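Local structure of Lmo0181 protein (Listeria monocytogenes serovar 1/2a, 5F7V) at residues 161-166 with 245-250; 180-185 with 191-196; 210-215 with 383-388; 229-232 with 238-241; 356-361 with 395-400. The protein binds the cyclic tetrasaccharide cycloalternan and, as a lipoprotein of the solute-binding family, probably delivers it to an ABC transporter for uptake. All coordinates share one frame; numbering follows the deposited sequence.

Contact 1: 161-166 with 245-250; sequences KKLTDA and IAMLHT. With GLC (alpha-D-glucopyranose), chain B.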
# COMPACT_ATOMS: atom_id res chain seq x y z
N LYS A 161 3.76 -24.87 6.50
CA LYS A 161 3.39 -26.26 6.31
C LYS A 161 2.93 -26.88 7.63
O LYS A 161 1.88 -27.56 7.67
CB LYS A 161 4.57 -27.04 5.69
CG LYS A 161 4.80 -26.69 4.22
CD LYS A 161 6.14 -27.22 3.69
CE LYS A 161 6.39 -26.69 2.30
NZ LYS A 161 7.73 -27.14 1.82
N LYS A 162 3.62 -26.65 8.73
CA LYS A 162 3.22 -27.21 10.01
C LYS A 162 1.94 -26.58 10.55
O LYS A 162 1.22 -27.24 11.27
CB LYS A 162 4.33 -27.02 11.03
CG LYS A 162 5.55 -27.85 10.67
CD LYS A 162 6.65 -27.84 11.74
CE LYS A 162 7.36 -26.51 11.84
NZ LYS A 162 8.42 -26.47 12.88
N LEU A 163 1.60 -25.38 10.11
CA LEU A 163 0.42 -24.68 10.58
C LEU A 163 -0.79 -24.93 9.71
O LEU A 163 -1.88 -24.49 10.08
CB LEU A 163 0.69 -23.17 10.69
CG LEU A 163 1.63 -22.79 11.84
CD1 LEU A 163 2.35 -21.47 11.59
CD2 LEU A 163 0.95 -22.84 13.18
N THR A 164 -0.63 -25.58 8.58
CA THR A 164 -1.80 -25.91 7.73
C THR A 164 -2.50 -27.13 8.27
O THR A 164 -1.86 -28.14 8.55
CB THR A 164 -1.30 -26.11 6.29
OG1 THR A 164 -0.73 -24.86 5.85
CG2 THR A 164 -2.47 -26.48 5.39
N ASP A 165 -3.82 -27.02 8.41
CA ASP A 165 -4.66 -28.11 8.93
C ASP A 165 -5.87 -28.17 8.01
O ASP A 165 -6.88 -27.48 8.21
CB ASP A 165 -5.03 -27.80 10.38
CG ASP A 165 -5.86 -28.89 11.00
OD1 ASP A 165 -6.14 -29.96 10.39
OD2 ASP A 165 -6.24 -28.64 12.17
N ALA A 166 -5.68 -28.92 6.94
CA ALA A 166 -6.63 -28.88 5.82
C ALA A 166 -8.04 -29.26 6.24
O ALA A 166 -8.98 -28.59 5.82
CB ALA A 166 -6.17 -29.77 4.67
N ILE A 245 -6.07 -18.35 8.99
CA ILE A 245 -4.77 -18.06 8.39
C ILE A 245 -3.75 -17.78 9.50
O ILE A 245 -3.92 -16.85 10.28
CB ILE A 245 -4.88 -16.90 7.38
CG1 ILE A 245 -5.80 -17.22 6.21
CG2 ILE A 245 -3.49 -16.49 6.92
CD1 ILE A 245 -6.07 -16.11 5.22
N ALA A 246 -2.68 -18.56 9.57
CA ALA A 246 -1.70 -18.32 10.62
C ALA A 246 -0.80 -17.12 10.36
O ALA A 246 -0.46 -16.42 11.31
CB ALA A 246 -0.84 -19.56 10.82
N MET A 247 -0.45 -16.85 9.10
CA MET A 247 0.47 -15.74 8.73
C MET A 247 -0.15 -15.03 7.53
O MET A 247 -0.45 -15.66 6.53
CB MET A 247 1.87 -16.22 8.34
CG MET A 247 2.67 -16.75 9.49
SD MET A 247 4.26 -17.41 8.99
CE MET A 247 3.85 -19.06 8.37
N LEU A 248 -0.34 -13.72 7.65
CA LEU A 248 -0.95 -12.92 6.59
C LEU A 248 0.01 -11.79 6.22
O LEU A 248 0.35 -10.97 7.09
CB LEU A 248 -2.28 -12.36 7.06
CG LEU A 248 -3.01 -11.46 6.08
CD1 LEU A 248 -3.44 -12.21 4.85
CD2 LEU A 248 -4.21 -10.86 6.79
N HIS A 249 0.39 -11.71 4.95
CA HIS A 249 1.28 -10.62 4.49
C HIS A 249 0.40 -9.48 4.00
O HIS A 249 -0.22 -9.56 2.94
CB HIS A 249 2.18 -11.13 3.35
CG HIS A 249 3.13 -12.17 3.81
ND1 HIS A 249 4.46 -11.93 3.97
CD2 HIS A 249 2.94 -13.46 4.18
CE1 HIS A 249 5.07 -13.02 4.39
NE2 HIS A 249 4.16 -13.96 4.54
N THR A 250 0.32 -8.43 4.81
CA THR A 250 -0.60 -7.34 4.48
C THR A 250 -0.15 -6.07 5.16
O THR A 250 0.83 -6.04 5.92
CB THR A 250 -2.05 -7.72 4.82
OG1 THR A 250 -2.92 -6.83 4.14
CG2 THR A 250 -2.29 -7.71 6.30
C1 GLC B . -4.11 -5.75 0.82
C2 GLC B . -4.79 -7.11 0.86
C3 GLC B . -6.20 -7.06 0.35
C4 GLC B . -6.99 -5.93 0.99
C5 GLC B . -6.24 -4.62 0.85
C6 GLC B . -6.96 -3.58 1.70
O2 GLC B . -4.02 -8.09 0.14
O3 GLC B . -6.90 -8.29 0.42
O4 GLC B . -8.30 -5.85 0.46
O5 GLC B . -4.94 -4.74 1.43
O6 GLC B . -6.35 -2.29 1.65
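Leu163, in the last turn of helix 153-163, and Ala246, where the chain bends into the strand that runs on through Met247, bring their CA atoms to 6.7 Å, the nearest pair of CA atoms between 161-166 and 245-250. Both CA-CB bonds are directed at the opposing segment, and the contact is wholly apolar. CB of Ala246 fits against the inner flank of Leu163, 3.8 Å from its CD1 and 3.9 Å from its CB, so the methyl lies alongside the leucine rather than at its end. With CG placed opposite the carbonyl carbon (chi1 -71°), the Leu163 branch carries CD1 onward to Met247, whose CE it meets at 4.3 Å. Such packing of a helix end on a strand belongs to the alpha/beta lobe of a type 2 periplasmic-binding-protein fold, where helices cover a central sheet; here the strand is paired with 119-135 and, in parallel, with 171-174. Phe139 and Ala142 of helix 136-142 close round Leu163, and Phe139 also touches Ala246 and Met247. Farther along the same strand, His249 is held through both ring nitrogens, ND1 by Glu270 and NE2 by Glu156. At Thr250 the strand reaches the glycan pocket, with OG1 3.7 Å from C1 of the chain B glucose, a van der Waals approach; that sugar is hydrogen-bonded to Glu237 and Trp253.

Contact 2: 180-185 with 191-196; sequences NEFYKV and GSIFNE. With GLC (alpha-D-glucopyranose), chain C.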
# COMPACT_ATOMS: atom_id res chain seq x y z
N ASN A 180 1.90 -5.79 -7.57
CA ASN A 180 2.33 -4.95 -6.45
C ASN A 180 3.11 -5.74 -5.44
O ASN A 180 4.13 -5.26 -4.93
CB ASN A 180 1.14 -4.28 -5.76
CG ASN A 180 1.18 -2.78 -5.84
OD1 ASN A 180 1.55 -2.19 -6.87
ND2 ASN A 180 0.80 -2.13 -4.74
N GLU A 181 2.70 -6.98 -5.19
CA GLU A 181 3.46 -7.79 -4.24
C GLU A 181 4.78 -8.24 -4.86
O GLU A 181 5.81 -8.37 -4.20
CB GLU A 181 2.64 -9.00 -3.82
CG GLU A 181 3.19 -9.68 -2.57
CD GLU A 181 2.94 -8.92 -1.28
OE1 GLU A 181 2.21 -7.88 -1.25
OE2 GLU A 181 3.48 -9.41 -0.25
N PHE A 182 4.72 -8.51 -6.16
CA PHE A 182 5.87 -9.15 -6.82
C PHE A 182 7.06 -8.26 -6.97
O PHE A 182 8.17 -8.79 -6.94
CB PHE A 182 5.44 -9.65 -8.19
CG PHE A 182 6.46 -10.56 -8.80
CD1 PHE A 182 6.78 -11.76 -8.17
CD2 PHE A 182 7.13 -10.23 -9.96
CE1 PHE A 182 7.73 -12.62 -8.68
CE2 PHE A 182 8.08 -11.09 -10.48
CZ PHE A 182 8.39 -12.26 -9.83
N TYR A 183 6.91 -6.95 -7.12
CA TYR A 183 8.17 -6.19 -7.25
C TYR A 183 8.97 -6.31 -5.96
O TYR A 183 10.19 -6.28 -5.97
CB TYR A 183 8.00 -4.74 -7.70
CG TYR A 183 7.31 -3.77 -6.77
CD1 TYR A 183 8.00 -3.13 -5.77
CD2 TYR A 183 5.97 -3.45 -6.90
CE1 TYR A 183 7.40 -2.19 -4.95
CE2 TYR A 183 5.35 -2.52 -6.11
CZ TYR A 183 6.07 -1.92 -5.12
OH TYR A 183 5.46 -0.97 -4.34
N LYS A 184 8.28 -6.42 -4.82
CA LYS A 184 8.95 -6.69 -3.54
C LYS A 184 9.52 -8.10 -3.44
O LYS A 184 10.66 -8.28 -3.07
CB LYS A 184 7.95 -6.43 -2.43
CG LYS A 184 8.46 -6.81 -1.06
CD LYS A 184 7.42 -6.74 0.04
CE LYS A 184 6.27 -7.73 -0.14
NZ LYS A 184 5.20 -7.46 0.86
N VAL A 185 8.70 -9.11 -3.73
CA VAL A 185 9.16 -10.50 -3.60
C VAL A 185 10.29 -10.81 -4.58
O VAL A 185 11.24 -11.51 -4.23
CB VAL A 185 7.96 -11.48 -3.71
CG1 VAL A 185 8.44 -12.90 -3.60
CG2 VAL A 185 6.99 -11.19 -2.57
N GLY A 191 16.01 -9.72 -7.72
CA GLY A 191 15.38 -9.38 -9.01
C GLY A 191 14.77 -8.00 -9.04
O GLY A 191 14.73 -7.29 -8.05
N SER A 192 14.24 -7.64 -10.19
CA SER A 192 13.57 -6.36 -10.33
C SER A 192 12.65 -6.42 -11.51
O SER A 192 12.67 -7.37 -12.30
CB SER A 192 14.60 -5.24 -10.52
OG SER A 192 15.34 -5.49 -11.68
N ILE A 193 11.84 -5.37 -11.63
CA ILE A 193 10.87 -5.27 -12.71
C ILE A 193 11.49 -4.47 -13.84
O ILE A 193 11.44 -4.95 -14.98
CB ILE A 193 9.56 -4.57 -12.26
CG1 ILE A 193 9.02 -5.22 -10.99
CG2 ILE A 193 8.57 -4.51 -13.41
CD1 ILE A 193 8.70 -6.68 -11.10
N PHE A 194 12.11 -3.33 -13.59
CA PHE A 194 12.71 -2.51 -14.65
C PHE A 194 14.18 -2.29 -14.38
O PHE A 194 14.70 -2.47 -13.28
CB PHE A 194 12.06 -1.14 -14.73
CG PHE A 194 10.60 -1.19 -15.08
CD1 PHE A 194 10.20 -1.35 -16.40
CD2 PHE A 194 9.65 -1.01 -14.08
CE1 PHE A 194 8.85 -1.38 -16.71
CE2 PHE A 194 8.32 -1.04 -14.40
CZ PHE A 194 7.91 -1.22 -15.70
N ASN A 195 14.90 -1.90 -15.42
CA ASN A 195 16.25 -1.36 -15.25
C ASN A 195 16.20 0.04 -14.65
O ASN A 195 15.13 0.59 -14.43
CB ASN A 195 17.06 -1.46 -16.54
CG ASN A 195 16.53 -0.60 -17.67
OD1 ASN A 195 15.52 0.09 -17.50
ND2 ASN A 195 17.23 -0.59 -18.80
N GLU A 196 17.38 0.64 -14.41
CA GLU A 196 17.41 1.85 -13.60
C GLU A 196 16.73 3.06 -14.22
O GLU A 196 16.17 3.90 -13.54
CB GLU A 196 18.84 2.18 -13.17
CG GLU A 196 19.74 2.67 -14.26
CD GLU A 196 19.75 4.18 -14.43
OE1 GLU A 196 20.32 4.56 -15.46
OE2 GLU A 196 19.21 4.95 -13.60
C1 GLC C . -2.02 -3.05 -2.66
C2 GLC C . -3.13 -4.02 -2.27
C3 GLC C . -2.86 -4.53 -0.85
C4 GLC C . -1.49 -5.17 -0.79
C5 GLC C . -0.40 -4.25 -1.38
C6 GLC C . 0.95 -4.93 -1.59
O2 GLC C . -4.42 -3.39 -2.36
O3 GLC C . -3.89 -5.49 -0.57
O4 GLC C . -1.11 -5.43 0.57
O5 GLC C . -0.75 -3.71 -2.66
O6 GLC C . 0.77 -6.03 -2.47
O HOH W 1 11.96 -5.31 -7.76
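Torsions on both sides set the meeting of Ile193 with helix 179-187: Ile193 CG1 stands beside its backbone N (chi1 -52°), and a further bend at chi2 lays CD1 along Tyr183, while Tyr183 swings its ring away from the loop (chi1 67°), so that CB, not the ring, meets the isoleucine. CG1 of Ile193 therefore comes to 3.5 Å from CB of Tyr183, and CD1 lies 4.0 Å from CD2 of Phe182, approaching that ring at a slant. A water joins the backbones, donating to Tyr183 O at 2.7 Å and, weakly, to Gly191 O.

On the glycan side of the same helix, ND2 of Asn180 donates to the ring oxygen O5 of the chain C glucose at 3.0 Å, with an N-H...O angle of 159°. The sugar hydroxyl O6 donates to OE1 of Glu181 at 2.6 Å. NZ of Lys184 makes a salt bridge to OE2 of Glu181 at 2.8 Å, meeting it from above the carboxylate plane, and has a second acidic partner in Glu270. The helix thus has an apolar side for the loop and a polar side for cycloalternan; the lysine would be expected to favour a charged Glu181, suited to accepting the hydrogen bond from the sugar's O6.

Contact 3: 210-215 with 383-388; sequences EALTHL and EKALKN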
# COMPACT_ATOMS: atom_id res chain seq x y z
N GLU A 210 12.02 -17.98 -9.89
CA GLU A 210 12.09 -18.65 -8.59
C GLU A 210 11.23 -17.95 -7.55
O GLU A 210 10.53 -18.57 -6.75
CB GLU A 210 13.55 -18.70 -8.15
CG GLU A 210 13.76 -19.56 -6.91
CD GLU A 210 15.20 -19.72 -6.47
OE1 GLU A 210 16.04 -18.87 -6.82
OE2 GLU A 210 15.47 -20.78 -5.84
N ALA A 211 11.25 -16.62 -7.54
CA ALA A 211 10.46 -15.83 -6.59
C ALA A 211 8.97 -16.04 -6.77
O ALA A 211 8.22 -16.21 -5.81
CB ALA A 211 10.80 -14.35 -6.67
N LEU A 212 8.53 -16.00 -8.03
CA LEU A 212 7.11 -16.25 -8.30
C LEU A 212 6.70 -17.66 -7.96
O LEU A 212 5.62 -17.84 -7.38
CB LEU A 212 6.78 -15.94 -9.74
CG LEU A 212 5.30 -16.12 -10.17
CD1 LEU A 212 4.38 -15.22 -9.40
CD2 LEU A 212 5.16 -15.82 -11.64
N THR A 213 7.56 -18.61 -8.28
CA THR A 213 7.30 -20.00 -7.94
C THR A 213 7.20 -20.20 -6.44
O THR A 213 6.34 -20.99 -5.96
CB THR A 213 8.36 -20.91 -8.57
OG1 THR A 213 8.36 -20.68 -9.99
CG2 THR A 213 8.09 -22.41 -8.27
N HIS A 214 7.99 -19.48 -5.66
CA HIS A 214 7.89 -19.52 -4.21
C HIS A 214 6.47 -19.15 -3.78
O HIS A 214 5.90 -19.80 -2.90
CB HIS A 214 9.00 -18.63 -3.63
CG HIS A 214 8.64 -17.94 -2.36
ND1 HIS A 214 8.58 -18.52 -1.10
CD2 HIS A 214 8.39 -16.62 -2.20
CE1 HIS A 214 8.26 -17.58 -0.23
NE2 HIS A 214 8.15 -16.44 -0.87
N LEU A 215 5.90 -18.08 -4.35
CA LEU A 215 4.51 -17.68 -4.05
C LEU A 215 3.48 -18.68 -4.58
O LEU A 215 2.58 -19.11 -3.85
CB LEU A 215 4.18 -16.30 -4.60
CG LEU A 215 5.05 -15.17 -4.03
CD1 LEU A 215 4.72 -13.89 -4.79
CD2 LEU A 215 4.89 -15.01 -2.54
N GLU A 383 6.80 -19.51 -15.31
CA GLU A 383 7.62 -19.04 -16.42
C GLU A 383 6.73 -18.44 -17.51
O GLU A 383 7.08 -17.44 -18.10
CB GLU A 383 8.49 -20.16 -17.00
CG GLU A 383 9.17 -19.82 -18.31
CD GLU A 383 9.99 -18.58 -18.35
OE1 GLU A 383 10.06 -17.92 -19.42
OE2 GLU A 383 10.57 -18.29 -17.28
N LYS A 384 5.60 -19.06 -17.82
CA LYS A 384 4.75 -18.51 -18.89
C LYS A 384 4.17 -17.17 -18.46
O LYS A 384 4.10 -16.22 -19.26
CB LYS A 384 3.63 -19.46 -19.27
CG LYS A 384 4.16 -20.66 -20.06
CD LYS A 384 3.01 -21.55 -20.55
CE LYS A 384 2.26 -22.21 -19.42
NZ LYS A 384 1.34 -23.24 -19.95
N ALA A 385 3.76 -17.04 -17.22
CA ALA A 385 3.23 -15.80 -16.73
C ALA A 385 4.23 -14.65 -16.85
O ALA A 385 3.85 -13.55 -17.23
CB ALA A 385 2.78 -15.93 -15.28
N LEU A 386 5.48 -14.93 -16.50
CA LEU A 386 6.52 -13.91 -16.57
C LEU A 386 6.92 -13.60 -17.99
O LEU A 386 7.21 -12.42 -18.28
CB LEU A 386 7.69 -14.31 -15.68
CG LEU A 386 7.34 -14.28 -14.20
CD1 LEU A 386 8.45 -14.92 -13.42
CD2 LEU A 386 7.06 -12.88 -13.67
N LYS A 387 6.97 -14.59 -18.88
CA LYS A 387 7.23 -14.34 -20.30
C LYS A 387 6.15 -13.44 -20.85
O LYS A 387 6.42 -12.42 -21.51
CB LYS A 387 7.28 -15.63 -21.09
CG LYS A 387 7.46 -15.41 -22.57
CD LYS A 387 7.33 -16.70 -23.38
CE LYS A 387 7.71 -16.54 -24.85
NZ LYS A 387 6.89 -15.55 -25.55
N ASN A 388 4.90 -13.79 -20.58
CA ASN A 388 3.78 -12.99 -21.10
C ASN A 388 3.78 -11.58 -20.56
O ASN A 388 3.49 -10.64 -21.29
CB ASN A 388 2.47 -13.71 -20.78
CG ASN A 388 2.33 -15.02 -21.53
OD1 ASN A 388 3.05 -15.33 -22.48
ND2 ASN A 388 1.38 -15.81 -21.09
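Leu212 and Leu386 point at each other from two helices and slide past in opposite directions, so that their branches overlap side by side. CD2 of Leu212 does most of the touching: it rests 3.7 Å from CG of Leu386 and 3.8 Å from its CD1, with CD2 of Leu386 at 4.0 Å. One methyl therefore sits against the fork of the other leucine, meeting the branching carbon and both of its methyls. The two first torsions differ, and this gives the overlap its shape. Leu212 extends CG opposite its backbone N (chi1 -179°), whereas Leu386 keeps CG beside its own N (chi1 -68°). The same CD2 of Leu212 has CB of Ala385 at 4.4 Å, at the limit of contact, beside Leu386. The evidence is that of apolar side chains alone, with 124 Å² buried in all and both leucines buried in the fold. Two aromatic side chains pack on them: Phe182 of helix 179-187 and Phe372 of helix 361-376 each touch both leucines. Helix 206-220 and the C-terminal helix 382-397 are thereby joined within a cluster of four helices, in which Val209 adds to the cover of Leu386 and Val375 packs on Ala385.

Contact 4: 229-232 with 238-241; sequences ADLS and DLFM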
# COMPACT_ATOMS: atom_id res chain seq x y z
N ALA A 229 -10.10 -19.92 -5.54
CA ALA A 229 -11.33 -20.68 -5.26
C ALA A 229 -11.64 -20.62 -3.76
O ALA A 229 -12.76 -20.33 -3.37
CB ALA A 229 -11.21 -22.12 -5.73
N ASP A 230 -10.64 -20.88 -2.91
CA ASP A 230 -10.88 -20.81 -1.47
C ASP A 230 -11.31 -19.40 -1.01
O ASP A 230 -12.07 -19.24 -0.03
CB ASP A 230 -9.60 -21.20 -0.71
CG ASP A 230 -9.11 -22.62 -0.99
OD1 ASP A 230 -9.96 -23.55 -1.10
OD2 ASP A 230 -7.90 -22.88 -1.03
N LEU A 231 -10.82 -18.37 -1.67
CA LEU A 231 -11.10 -16.98 -1.32
C LEU A 231 -12.28 -16.37 -2.08
O LEU A 231 -12.60 -15.20 -1.82
CB LEU A 231 -9.86 -16.14 -1.63
CG LEU A 231 -8.64 -16.38 -0.78
CD1 LEU A 231 -7.39 -15.77 -1.38
CD2 LEU A 231 -8.90 -15.85 0.61
N SER A 232 -12.93 -17.15 -2.95
CA SER A 232 -13.99 -16.62 -3.80
C SER A 232 -15.07 -15.92 -2.96
O SER A 232 -15.58 -16.46 -1.97
CB SER A 232 -14.58 -17.73 -4.68
OG SER A 232 -15.48 -17.23 -5.66
N ASP A 238 -10.48 -11.43 5.76
CA ASP A 238 -11.71 -12.02 6.33
C ASP A 238 -11.43 -13.42 6.85
O ASP A 238 -11.83 -13.81 7.96
CB ASP A 238 -12.84 -12.10 5.31
CG ASP A 238 -13.13 -10.81 4.59
OD1 ASP A 238 -13.00 -9.76 5.23
OD2 ASP A 238 -13.51 -10.83 3.40
N LEU A 239 -10.69 -14.21 6.07
CA LEU A 239 -10.27 -15.54 6.56
C LEU A 239 -9.39 -15.43 7.79
O LEU A 239 -9.46 -16.18 8.77
CB LEU A 239 -9.60 -16.35 5.47
CG LEU A 239 -10.53 -17.08 4.49
CD1 LEU A 239 -11.45 -16.17 3.70
CD2 LEU A 239 -9.72 -18.02 3.59
N PHE A 240 -8.50 -14.45 7.77
CA PHE A 240 -7.66 -14.20 8.97
C PHE A 240 -8.48 -13.87 10.21
O PHE A 240 -8.26 -14.46 11.29
CB PHE A 240 -6.63 -13.09 8.67
CG PHE A 240 -5.66 -12.83 9.80
CD1 PHE A 240 -4.58 -13.69 9.98
CD2 PHE A 240 -5.82 -11.77 10.69
CE1 PHE A 240 -3.68 -13.48 11.00
CE2 PHE A 240 -4.90 -11.57 11.72
CZ PHE A 240 -3.84 -12.42 11.86
N MET A 241 -9.46 -12.98 10.08
CA MET A 241 -10.39 -12.71 11.18
C MET A 241 -11.18 -13.92 11.62
O MET A 241 -11.51 -13.99 12.80
CB MET A 241 -11.35 -11.59 10.76
CG MET A 241 -10.62 -10.25 10.81
SD MET A 241 -10.26 -9.65 12.49
CE MET A 241 -11.79 -9.04 13.19
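Leu239 gives the most surface to this contact, 51 Å², and Leu231 follows with 34 Å². Their meeting is between branch ends: CD2 of Leu231 lies 3.8 Å from CD2 of Leu239 and 4.0 Å from its CD1, so a single methyl of Leu231 fits against the forked end of Leu239. The two side chains are inclined to one another. Leu239 starts straight at the other segment along its CA-CB bond; Leu231 does not, but with CG opposite the carbonyl carbon (chi1 -67°) its CD2 ends up against Leu239. The CA atoms of the pair remain 8.1 Å apart, so the close contact is made by the leucine methyls. Two consecutive short helices, the weakly bonded 228-231 and 236-241, are joined here by a brief connection, and they lie against the sheet of a solute-binding-protein lobe: Leu239 packs on Ile245 of strand 245-251 and on Trp171. Asp230 contributes 14 Å², chiefly at the margin, its backbone O standing 4.5 Å from CD2 of Leu239. The carboxylate of Asp230 leads away from Leu239 and serves its own helix, with OD2 accepting from Ser227 N. Asp238 makes the comparable bond to Leu235 N, and Phe240 turns to Phe258 and Phe263.

Contact 5: 356-361 with 395-400; sequences PVVKDW and KTMGFK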
# COMPACT_ATOMS: atom_id res chain seq x y z
N PRO A 356 7.96 1.03 -8.60
CA PRO A 356 8.35 1.58 -9.89
C PRO A 356 7.46 2.78 -10.24
O PRO A 356 6.25 2.74 -10.00
CB PRO A 356 8.16 0.41 -10.83
CG PRO A 356 8.19 -0.77 -10.00
CD PRO A 356 7.52 -0.37 -8.73
N VAL A 357 8.04 3.81 -10.83
CA VAL A 357 7.32 5.04 -11.18
C VAL A 357 7.17 5.12 -12.70
O VAL A 357 8.10 5.54 -13.39
CB VAL A 357 8.02 6.28 -10.58
CG1 VAL A 357 7.36 7.58 -10.98
CG2 VAL A 357 8.03 6.13 -9.04
N VAL A 358 6.03 4.66 -13.18
CA VAL A 358 5.75 4.59 -14.62
C VAL A 358 4.30 4.97 -14.84
O VAL A 358 3.42 4.59 -14.06
CB VAL A 358 6.08 3.21 -15.19
CG1 VAL A 358 7.57 2.92 -15.05
CG2 VAL A 358 5.29 2.09 -14.55
N LYS A 359 4.00 5.68 -15.91
CA LYS A 359 2.63 6.11 -16.19
C LYS A 359 1.65 4.98 -16.43
O LYS A 359 0.47 5.20 -16.20
CB LYS A 359 2.59 7.11 -17.34
CG LYS A 359 2.85 6.52 -18.71
CD LYS A 359 2.52 7.53 -19.79
CE LYS A 359 2.75 6.89 -21.15
NZ LYS A 359 2.69 7.92 -22.19
N ASP A 360 2.11 3.80 -16.84
CA ASP A 360 1.23 2.70 -17.20
C ASP A 360 1.15 1.66 -16.08
O ASP A 360 0.73 0.56 -16.37
CB ASP A 360 1.71 2.03 -18.49
CG ASP A 360 1.67 2.94 -19.68
OD1 ASP A 360 0.59 3.55 -19.90
OD2 ASP A 360 2.72 3.05 -20.37
N TRP A 361 1.48 2.01 -14.85
CA TRP A 361 1.56 1.00 -13.80
C TRP A 361 0.27 0.22 -13.60
O TRP A 361 0.31 -1.01 -13.55
CB TRP A 361 1.93 1.64 -12.47
CG TRP A 361 2.10 0.64 -11.36
CD1 TRP A 361 1.31 0.46 -10.28
CD2 TRP A 361 3.15 -0.32 -11.26
NE1 TRP A 361 1.82 -0.55 -9.50
CE2 TRP A 361 2.96 -1.05 -10.06
CE3 TRP A 361 4.24 -0.66 -12.06
CZ2 TRP A 361 3.82 -2.05 -9.65
CZ3 TRP A 361 5.08 -1.68 -11.66
CH2 TRP A 361 4.88 -2.37 -10.44
N LYS A 395 5.59 -4.22 -25.17
CA LYS A 395 4.66 -3.60 -26.14
C LYS A 395 4.04 -2.34 -25.59
O LYS A 395 3.98 -1.31 -26.30
CB LYS A 395 3.59 -4.62 -26.55
CG LYS A 395 4.16 -5.78 -27.33
CD LYS A 395 5.32 -5.52 -28.30
CE LYS A 395 5.73 -6.78 -29.06
NZ LYS A 395 4.57 -7.44 -29.72
N THR A 396 3.59 -2.36 -24.35
CA THR A 396 2.94 -1.20 -23.75
C THR A 396 3.90 -0.01 -23.68
O THR A 396 3.52 1.15 -23.96
CB THR A 396 2.42 -1.56 -22.34
OG1 THR A 396 1.42 -2.57 -22.52
CG2 THR A 396 1.83 -0.34 -21.60
N MET A 397 5.16 -0.24 -23.32
CA MET A 397 6.11 0.83 -23.06
C MET A 397 7.09 1.09 -24.19
O MET A 397 7.92 2.00 -24.10
CB MET A 397 6.85 0.54 -21.76
CG MET A 397 5.89 0.57 -20.58
SD MET A 397 6.65 0.36 -18.97
CE MET A 397 7.59 1.87 -18.82
N GLY A 398 7.02 0.28 -25.24
CA GLY A 398 7.80 0.52 -26.45
C GLY A 398 9.27 0.22 -26.30
O GLY A 398 10.09 0.93 -26.86
N PHE A 399 9.62 -0.82 -25.55
CA PHE A 399 11.00 -1.12 -25.25
C PHE A 399 11.75 -1.77 -26.40
O PHE A 399 11.17 -2.58 -27.13
CB PHE A 399 11.10 -2.00 -24.01
CG PHE A 399 10.74 -1.34 -22.70
CD1 PHE A 399 10.72 0.03 -22.51
CD2 PHE A 399 10.49 -2.14 -21.59
CE1 PHE A 399 10.46 0.57 -21.26
CE2 PHE A 399 10.21 -1.60 -20.36
CZ PHE A 399 10.20 -0.24 -20.19
N LYS A 400 13.02 -1.42 -26.53
CA LYS A 400 13.89 -1.83 -27.65
C LYS A 400 14.79 -3.01 -27.30
O LYS A 400 15.43 -3.58 -28.20
CB LYS A 400 14.75 -0.65 -28.07
CG LYS A 400 14.03 0.60 -28.57
CD LYS A 400 12.91 0.34 -29.58
CE LYS A 400 12.79 1.41 -30.67
NZ LYS A 400 11.84 2.57 -30.59
OXT LYS A 400 14.80 -3.37 -26.12
O HOH W 2 3.59 3.98 -22.77
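The side chain of Met397, in the last turn of helix 382-397, ends against loop 356-361, and its atoms can be followed outward from CB. CB lies over one face of the Phe399 ring, 3.6 Å above the plane and displaced toward the rim. CG passes 4.0 Å from OD2 of Asp360, the two side chains running by each other in opposite senses. SD lies against Phe194 of the loop after helix 179-187, and the chain then bends at chi3 (67°), which brings CE to 3.9 Å from CG1 of Val358; the methionine and valine meet at about a right angle. Asp360 is also flanked by Thr396, whose CG2 sits 3.7 Å from OD2, while its hydroxyl bonds back to Asn392 O. The polar link across the contact is a water, which donates to Asp360 OD2 at 2.7 Å and to Thr396 O at 3.1 Å. It bridges the carboxylate to a carbonyl near the helix end. Val358 to Trp361 form a type I turn, and Asp360 occupies the N-cap position of helix 361-376 without a capping bond from its side chain. The arrangement is that of a helix C terminus, ended by Gly398 with positive phi (74°), packed on the turn that begins another helix.

From the N terminus, contact 1 opens first, at the end of helix 153-163, and closes at strand 245-251. Within that span lie contact 2, which joins helix 179-187 to the loop after it, and contact 4, closed just before the strand. Contact 3 opens at 210-215, also inside the span, but closes only at 383-388, so it crosses contact 1 and encloses contact 4; it alone ties helix 206-220 to helix 382-397. Contact 5, joining loop 356-361 to the end of helix 382-397, crosses contact 3 and follows the others in series. Contacts 1 and 4 meet where helix 236-241 packs on strand 245-251, with centres 12 Å apart; contact 2 touches both 3 and 5.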